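Local coordinates for PhiH1 repressor-like protein (Haloarcula marismortui ATCC 43049, PDB 3B73) that is of unknown function but, as a phage-repressor-like protein with a winged helix-turn-helix fold, probably binds DNA to regulate transcription, at residues I13-E25 against K31-K43. Numbering follows the deposited sequence.
Sequences IWDDRILEIIHEE and KELEDRDEIRISK. With SO4 (sulfate ion), chain D.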
loop_
_atom_site.group_PDB
_atom_site.type_symbol
_atom_site.label_atom_id
_atom_site.label_comp_id
_atom_site.label_asym_id
_atom_site.label_seq_id
_atom_site.Cartn_x
_atom_site.Cartn_y
_atom_site.Cartn_z
ATOM N N ILE B 13 0.744 -5.184 -0.831
ATOM C CA ILE B 13 -0.199 -4.109 -0.571
ATOM C C ILE B 13 -1.077 -4.458 0.631
ATOM O O ILE B 13 -1.560 -3.567 1.332
ATOM C CB ILE B 13 -1.016 -3.763 -1.840
ATOM C CG1 ILE B 13 -1.773 -2.450 -1.638
ATOM C CG2 ILE B 13 -1.925 -4.913 -2.206
ATOM C CD1 ILE B 13 -2.243 -1.824 -2.873
ATOM N N TRP B 14 -1.239 -5.761 0.891
ATOM C CA TRP B 14 -2.125 -6.241 1.940
ATOM C C TRP B 14 -1.525 -5.983 3.302
ATOM O O TRP B 14 -2.240 -5.856 4.291
ATOM C CB TRP B 14 -2.490 -7.724 1.720
ATOM C CG TRP B 14 -3.035 -7.890 0.325
ATOM C CD1 TRP B 14 -2.423 -8.514 -0.729
ATOM C CD2 TRP B 14 -4.254 -7.318 -0.198
ATOM N NE1 TRP B 14 -3.206 -8.386 -1.865
ATOM C CE2 TRP B 14 -4.332 -7.666 -1.561
ATOM C CE3 TRP B 14 -5.295 -6.579 0.367
ATOM C CZ2 TRP B 14 -5.413 -7.290 -2.372
ATOM C CZ3 TRP B 14 -6.356 -6.198 -0.444
ATOM C CH2 TRP B 14 -6.404 -6.558 -1.796
ATOM N N ASP B 15 -0.206 -5.881 3.338
ATOM C CA ASP B 15 0.492 -5.411 4.524
ATOM C C ASP B 15 -0.016 -4.050 5.034
ATOM O O ASP B 15 -0.219 -3.894 6.242
ATOM C CB ASP B 15 2.001 -5.354 4.260
ATOM C CG ASP B 15 2.601 -6.739 4.066
ATOM O OD1 ASP B 15 1.956 -7.728 4.494
ATOM O OD2 ASP B 15 3.693 -6.841 3.469
ATOM N N ASP B 16 -0.198 -3.082 4.134
ATOM C CA ASP B 16 -0.644 -1.747 4.535
ATOM C C ASP B 16 -2.070 -1.866 5.038
ATOM O O ASP B 16 -2.429 -1.275 6.065
ATOM C CB ASP B 16 -0.585 -0.737 3.369
ATOM C CG ASP B 16 0.770 -0.025 3.261
ATOM O OD1 ASP B 16 1.761 -0.477 3.868
ATOM O OD2 ASP B 16 0.860 0.980 2.538
ATOM N N ARG B 17 -2.867 -2.658 4.329
ATOM C CA ARG B 17 -4.257 -2.872 4.723
ATOM C C ARG B 17 -4.330 -3.499 6.095
ATOM O O ARG B 17 -5.042 -3.015 6.973
ATOM C CB ARG B 17 -5.001 -3.749 3.717
ATOM C CG ARG B 17 -5.094 -3.139 2.344
ATOM C CD ARG B 17 -5.727 -1.755 2.376
ATOM N NE ARG B 17 -5.362 -1.111 1.138
ATOM C CZ ARG B 17 -4.476 -0.132 1.039
ATOM N NH1 ARG B 17 -3.919 0.393 2.115
ATOM N NH2 ARG B 17 -4.176 0.338 -0.152
ATOM N N ILE B 18 -3.572 -4.569 6.301
ATOM C CA ILE B 18 -3.590 -5.200 7.607
ATOM C C ILE B 18 -3.144 -4.214 8.676
ATOM O O ILE B 18 -3.779 -4.114 9.715
ATOM C CB ILE B 18 -2.708 -6.431 7.642
ATOM C CG1 ILE B 18 -3.301 -7.501 6.722
ATOM C CG2 ILE B 18 -2.538 -6.904 9.076
ATOM C CD1 ILE B 18 -2.336 -8.543 6.352
ATOM N N LEU B 19 -2.058 -3.483 8.432
ATOM C CA LEU B 19 -1.608 -2.526 9.444
ATOM C C LEU B 19 -2.686 -1.484 9.754
ATOM O O LEU B 19 -2.922 -1.154 10.910
ATOM C CB LEU B 19 -0.302 -1.842 9.038
ATOM C CG LEU B 19 0.940 -2.701 9.214
ATOM C CD1 LEU B 19 2.092 -2.054 8.496
ATOM C CD2 LEU B 19 1.261 -2.930 10.712
ATOM N N GLU B 20 -3.347 -0.988 8.713
ATOM C CA GLU B 20 -4.383 0.039 8.846
ATOM C C GLU B 20 -5.573 -0.484 9.650
ATOM O O GLU B 20 -6.143 0.224 10.478
ATOM C CB GLU B 20 -4.842 0.529 7.462
ATOM C CG GLU B 20 -3.770 1.369 6.754
ATOM C CD GLU B 20 -3.982 1.501 5.249
ATOM O OE1 GLU B 20 -3.203 2.251 4.629
ATOM O OE2 GLU B 20 -4.908 0.869 4.678
ATOM N N ILE B 21 -5.926 -1.739 9.422
ATOM C CA ILE B 21 -7.059 -2.324 10.112
ATOM C C ILE B 21 -6.732 -2.544 11.576
ATOM O O ILE B 21 -7.530 -2.232 12.458
ATOM C CB ILE B 21 -7.513 -3.637 9.453
ATOM C CG1 ILE B 21 -8.323 -3.324 8.189
ATOM C CG2 ILE B 21 -8.352 -4.453 10.424
ATOM C CD1 ILE B 21 -8.397 -4.500 7.191
ATOM N N ILE B 22 -5.554 -3.072 11.850
ATOM C CA ILE B 22 -5.186 -3.301 13.233
ATOM C C ILE B 22 -5.014 -1.959 13.968
ATOM O O ILE B 22 -5.387 -1.833 15.123
ATOM C CB ILE B 22 -3.930 -4.173 13.328
ATOM C CG1 ILE B 22 -4.260 -5.586 12.828
ATOM C CG2 ILE B 22 -3.394 -4.196 14.765
ATOM C CD1 ILE B 22 -3.089 -6.545 12.910
ATOM N N HIS B 23 -4.481 -0.949 13.288
ATOM C CA HIS B 23 -4.313 0.359 13.911
ATOM C C HIS B 23 -5.667 0.885 14.382
ATOM O O HIS B 23 -5.794 1.392 15.493
ATOM C CB HIS B 23 -3.664 1.358 12.956
ATOM C CG HIS B 23 -3.790 2.791 13.390
ATOM N ND1 HIS B 23 -2.980 3.357 14.351
ATOM C CD2 HIS B 23 -4.631 3.774 12.984
ATOM C CE1 HIS B 23 -3.311 4.625 14.517
ATOM N NE2 HIS B 23 -4.312 4.903 13.701
ATOM N N GLU B 24 -6.682 0.744 13.543
ATOM C CA GLU B 24 -7.985 1.290 13.878
ATOM C C GLU B 24 -8.778 0.416 14.854
ATOM O O GLU B 24 -9.507 0.939 15.680
ATOM C CB GLU B 24 -8.811 1.572 12.614
ATOM C CG GLU B 24 -9.579 0.369 12.079
ATOM C CD GLU B 24 -10.626 0.736 11.030
ATOM O OE1 GLU B 24 -10.319 1.527 10.110
ATOM O OE2 GLU B 24 -11.760 0.219 11.123
ATOM N N GLU B 25 -8.636 -0.904 14.760
ATOM C CA GLU B 25 -9.400 -1.833 15.601
ATOM C C GLU B 25 -8.708 -2.142 16.923
ATOM O O GLU B 25 -9.349 -2.590 17.871
ATOM C CB GLU B 25 -9.646 -3.158 14.868
ATOM C CG GLU B 25 -10.543 -3.074 13.634
ATOM C CD GLU B 25 -11.959 -2.646 13.957
ATOM O OE1 GLU B 25 -12.439 -2.952 15.072
ATOM O OE2 GLU B 25 -12.589 -2.003 13.092
ATOM N N LYS B 31 -8.780 -14.878 11.101
ATOM C CA LYS B 31 -10.192 -15.061 10.765
ATOM C C LYS B 31 -10.912 -13.717 10.623
ATOM O O LYS B 31 -11.569 -13.466 9.617
ATOM C CB LYS B 31 -10.906 -15.977 11.778
ATOM C CG LYS B 31 -12.255 -16.533 11.287
ATOM C CD LYS B 31 -12.811 -17.613 12.228
ATOM C CE LYS B 31 -11.850 -18.799 12.378
ATOM N NZ LYS B 31 -12.220 -19.724 13.499
ATOM N N GLU B 32 -10.788 -12.837 11.611
ATOM C CA GLU B 32 -11.501 -11.565 11.512
ATOM C C GLU B 32 -10.938 -10.594 10.439
ATOM O O GLU B 32 -11.676 -9.780 9.880
ATOM C CB GLU B 32 -11.661 -10.907 12.894
ATOM C CG GLU B 32 -10.393 -10.363 13.515
ATOM C CD GLU B 32 -10.003 -9.009 12.942
ATOM O OE1 GLU B 32 -10.854 -8.361 12.281
ATOM O OE2 GLU B 32 -8.842 -8.596 13.154
ATOM N N LEU B 33 -9.643 -10.685 10.137
ATOM C CA LEU B 33 -9.072 -9.844 9.082
ATOM C C LEU B 33 -9.573 -10.301 7.722
ATOM O O LEU B 33 -9.921 -9.477 6.862
ATOM C CB LEU B 33 -7.548 -9.880 9.125
ATOM C CG LEU B 33 -6.936 -8.955 10.178
ATOM C CD1 LEU B 33 -5.481 -9.326 10.399
ATOM C CD2 LEU B 33 -7.086 -7.483 9.754
ATOM N N GLU B 34 -9.589 -11.624 7.547
ATOM C CA GLU B 34 -10.137 -12.296 6.365
ATOM C C GLU B 34 -11.540 -11.782 6.004
ATOM O O GLU B 34 -11.878 -11.572 4.831
ATOM C CB GLU B 34 -10.173 -13.812 6.631
ATOM C CG GLU B 34 -10.952 -14.609 5.623
ATOM C CD GLU B 34 -10.435 -14.377 4.233
ATOM O OE1 GLU B 34 -9.206 -14.206 4.097
ATOM O OE2 GLU B 34 -11.250 -14.351 3.285
ATOM N N ASP B 35 -12.351 -11.552 7.026
ATOM C CA ASP B 35 -13.748 -11.189 6.818
ATOM C C ASP B 35 -13.967 -9.732 6.415
ATOM O O ASP B 35 -15.081 -9.353 6.077
ATOM C CB ASP B 35 -14.574 -11.532 8.064
ATOM C CG ASP B 35 -14.613 -13.025 8.340
ATOM O OD1 ASP B 35 -14.597 -13.805 7.361
ATOM O OD2 ASP B 35 -14.650 -13.420 9.528
ATOM N N ARG B 36 -12.914 -8.919 6.456
ATOM C CA ARG B 36 -13.006 -7.528 6.016
ATOM C C ARG B 36 -13.157 -7.423 4.490
ATOM O O ARG B 36 -12.596 -8.234 3.745
ATOM C CB ARG B 36 -11.762 -6.776 6.467
ATOM C CG ARG B 36 -11.729 -6.504 7.941
ATOM C CD ARG B 36 -12.732 -5.423 8.246
ATOM N NE ARG B 36 -12.171 -4.440 9.166
ATOM C CZ ARG B 36 -12.147 -3.131 8.936
ATOM N NH1 ARG B 36 -11.613 -2.300 9.826
ATOM N NH2 ARG B 36 -12.677 -2.646 7.824
ATOM N N ASP B 37 -13.908 -6.430 4.013
ATOM C CA ASP B 37 -14.086 -6.266 2.564
ATOM C C ASP B 37 -12.760 -5.911 1.920
ATOM O O ASP B 37 -12.482 -6.275 0.771
ATOM C CB ASP B 37 -15.100 -5.162 2.251
ATOM C CG ASP B 37 -16.539 -5.634 2.368
ATOM O OD1 ASP B 37 -16.794 -6.610 3.109
ATOM O OD2 ASP B 37 -17.419 -5.025 1.720
ATOM N N GLU B 38 -11.950 -5.202 2.696
ATOM C CA GLU B 38 -10.713 -4.605 2.229
ATOM C C GLU B 38 -9.594 -5.617 2.106
ATOM O O GLU B 38 -8.531 -5.305 1.562
ATOM C CB GLU B 38 -10.278 -3.494 3.191
ATOM C CG GLU B 38 -11.284 -2.376 3.303
ATOM C CD GLU B 38 -12.211 -2.556 4.483
ATOM O OE1 GLU B 38 -12.326 -3.695 4.987
ATOM O OE2 GLU B 38 -12.812 -1.551 4.917
ATOM N N ILE B 39 -9.811 -6.809 2.651
ATOM C CA ILE B 39 -8.808 -7.862 2.548
ATOM C C ILE B 39 -9.234 -8.846 1.466
ATOM O O ILE B 39 -10.271 -9.489 1.591
ATOM C CB ILE B 39 -8.611 -8.582 3.884
ATOM C CG1 ILE B 39 -8.191 -7.586 4.982
ATOM C CG2 ILE B 39 -7.594 -9.728 3.743
ATOM C CD1 ILE B 39 -6.994 -6.698 4.627
ATOM N N ARG B 40 -8.453 -8.941 0.393
ATOM C CA ARG B 40 -8.794 -9.829 -0.723
ATOM C C ARG B 40 -7.795 -10.986 -0.847
ATOM O O ARG B 40 -7.556 -11.502 -1.937
ATOM C CB ARG B 40 -8.829 -9.032 -2.029
ATOM C CG ARG B 40 -9.511 -7.658 -1.916
ATOM C CD ARG B 40 -11.012 -7.799 -1.742
ATOM N NE ARG B 40 -11.565 -8.597 -2.826
ATOM C CZ ARG B 40 -12.732 -9.232 -2.785
ATOM N NH1 ARG B 40 -13.494 -9.172 -1.700
ATOM N NH2 ARG B 40 -13.137 -9.936 -3.833
ATOM N N ILE B 41 -7.173 -11.361 0.263
ATOM C CA ILE B 41 -6.344 -12.558 0.285
ATOM C C ILE B 41 -6.933 -13.529 1.301
ATOM O O ILE B 41 -7.781 -13.137 2.121
ATOM C CB ILE B 41 -4.859 -12.261 0.605
ATOM C CG1 ILE B 41 -4.728 -11.461 1.901
ATOM C CG2 ILE B 41 -4.211 -11.479 -0.546
ATOM C CD1 ILE B 41 -3.299 -11.333 2.417
ATOM N N SER B 42 -6.493 -14.787 1.238
ATOM C CA SER B 42 -7.034 -15.872 2.069
ATOM C C SER B 42 -6.566 -15.809 3.522
ATOM O O SER B 42 -5.557 -15.159 3.858
ATOM C CB SER B 42 -6.647 -17.238 1.486
ATOM O OG SER B 42 -5.254 -17.496 1.670
ATOM N N LYS B 43 -7.298 -16.518 4.376
ATOM C CA LYS B 43 -6.996 -16.567 5.797
ATOM C C LYS B 43 -5.560 -17.044 6.021
ATOM O O LYS B 43 -4.860 -16.528 6.905
ATOM C CB LYS B 43 -8.028 -17.435 6.554
ATOM C CG LYS B 43 -7.885 -17.413 8.104
ATOM C CD LYS B 43 -8.746 -18.487 8.824
ATOM C CE LYS B 43 -8.249 -18.765 10.254
ATOM N NZ LYS B 43 -9.206 -19.578 11.084
HETATM S S SO4 D . -5.038 -15.479 -2.055
HETATM O O1 SO4 D . -4.212 -14.450 -2.681
HETATM O O2 SO4 D . -4.703 -16.798 -2.615
HETATM O O3 SO4 D . -4.762 -15.489 -0.617
HETATM O O4 SO4 D . -6.446 -15.148 -2.310
HETATM O O HOH W 1 -7.984 -2.886 0.198
#
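Helix 13-25 is flanked by the end of the short helix 30-34 and the loop that follows, the backbones approaching at Trp14 and Ile39, whose CA atoms are 6.9 Å apart, and again at Ile18 and Leu33. Trp14, broad and flat, suits the place where the loop passes it. Ile41 lays its CG2 over one face of the indole, 3.6 Å from the centroid of the five-membered ring and 20° off its normal, a CH-pi contact. With CG1 of Ile41 between the backbone N and the carbonyl carbon (chi1 54°), CG2 lies over the ring while CD1 reaches Trp14 CB. At the ring's edge CZ3 meets the carbonyl O of Glu38 at 3.1 Å; separately, CH2 touches Arg40 CG. With an alanine here the indole would be gone, and Ile41 CG2 and the first side-chain carbons of Arg40 would probably lose the surface they rest on, leaving the loop less firmly held. In this winged helix-turn-helix domain helix 43-55 follows the loop and packs on Ile18 through Arg49 and Leu50, and on Leu33 through Val46. Branched aliphatic residues fill the interior: Ile21 CG2 presses tightly on Leu33 CD2 at 3.4 Å, and Ile21 CD1 meets Ile39 CD1 at 3.7 Å. The bent Arg36 chain runs past Ile21, whose CG1 lies over one guanidinium face, off toward the rim. Arg36 NH1 forms a salt bridge to exposed Glu24 at OE2, 2.8 Å away, the hydrogen bond weak at 125°, and a longer one to Glu25 OE2, while NH2 bridges to Glu38 OE1 through a weak bond. Arg17 packs CB on Ile39 CD1; its NH2 pairs with Asp16 of the second subunit.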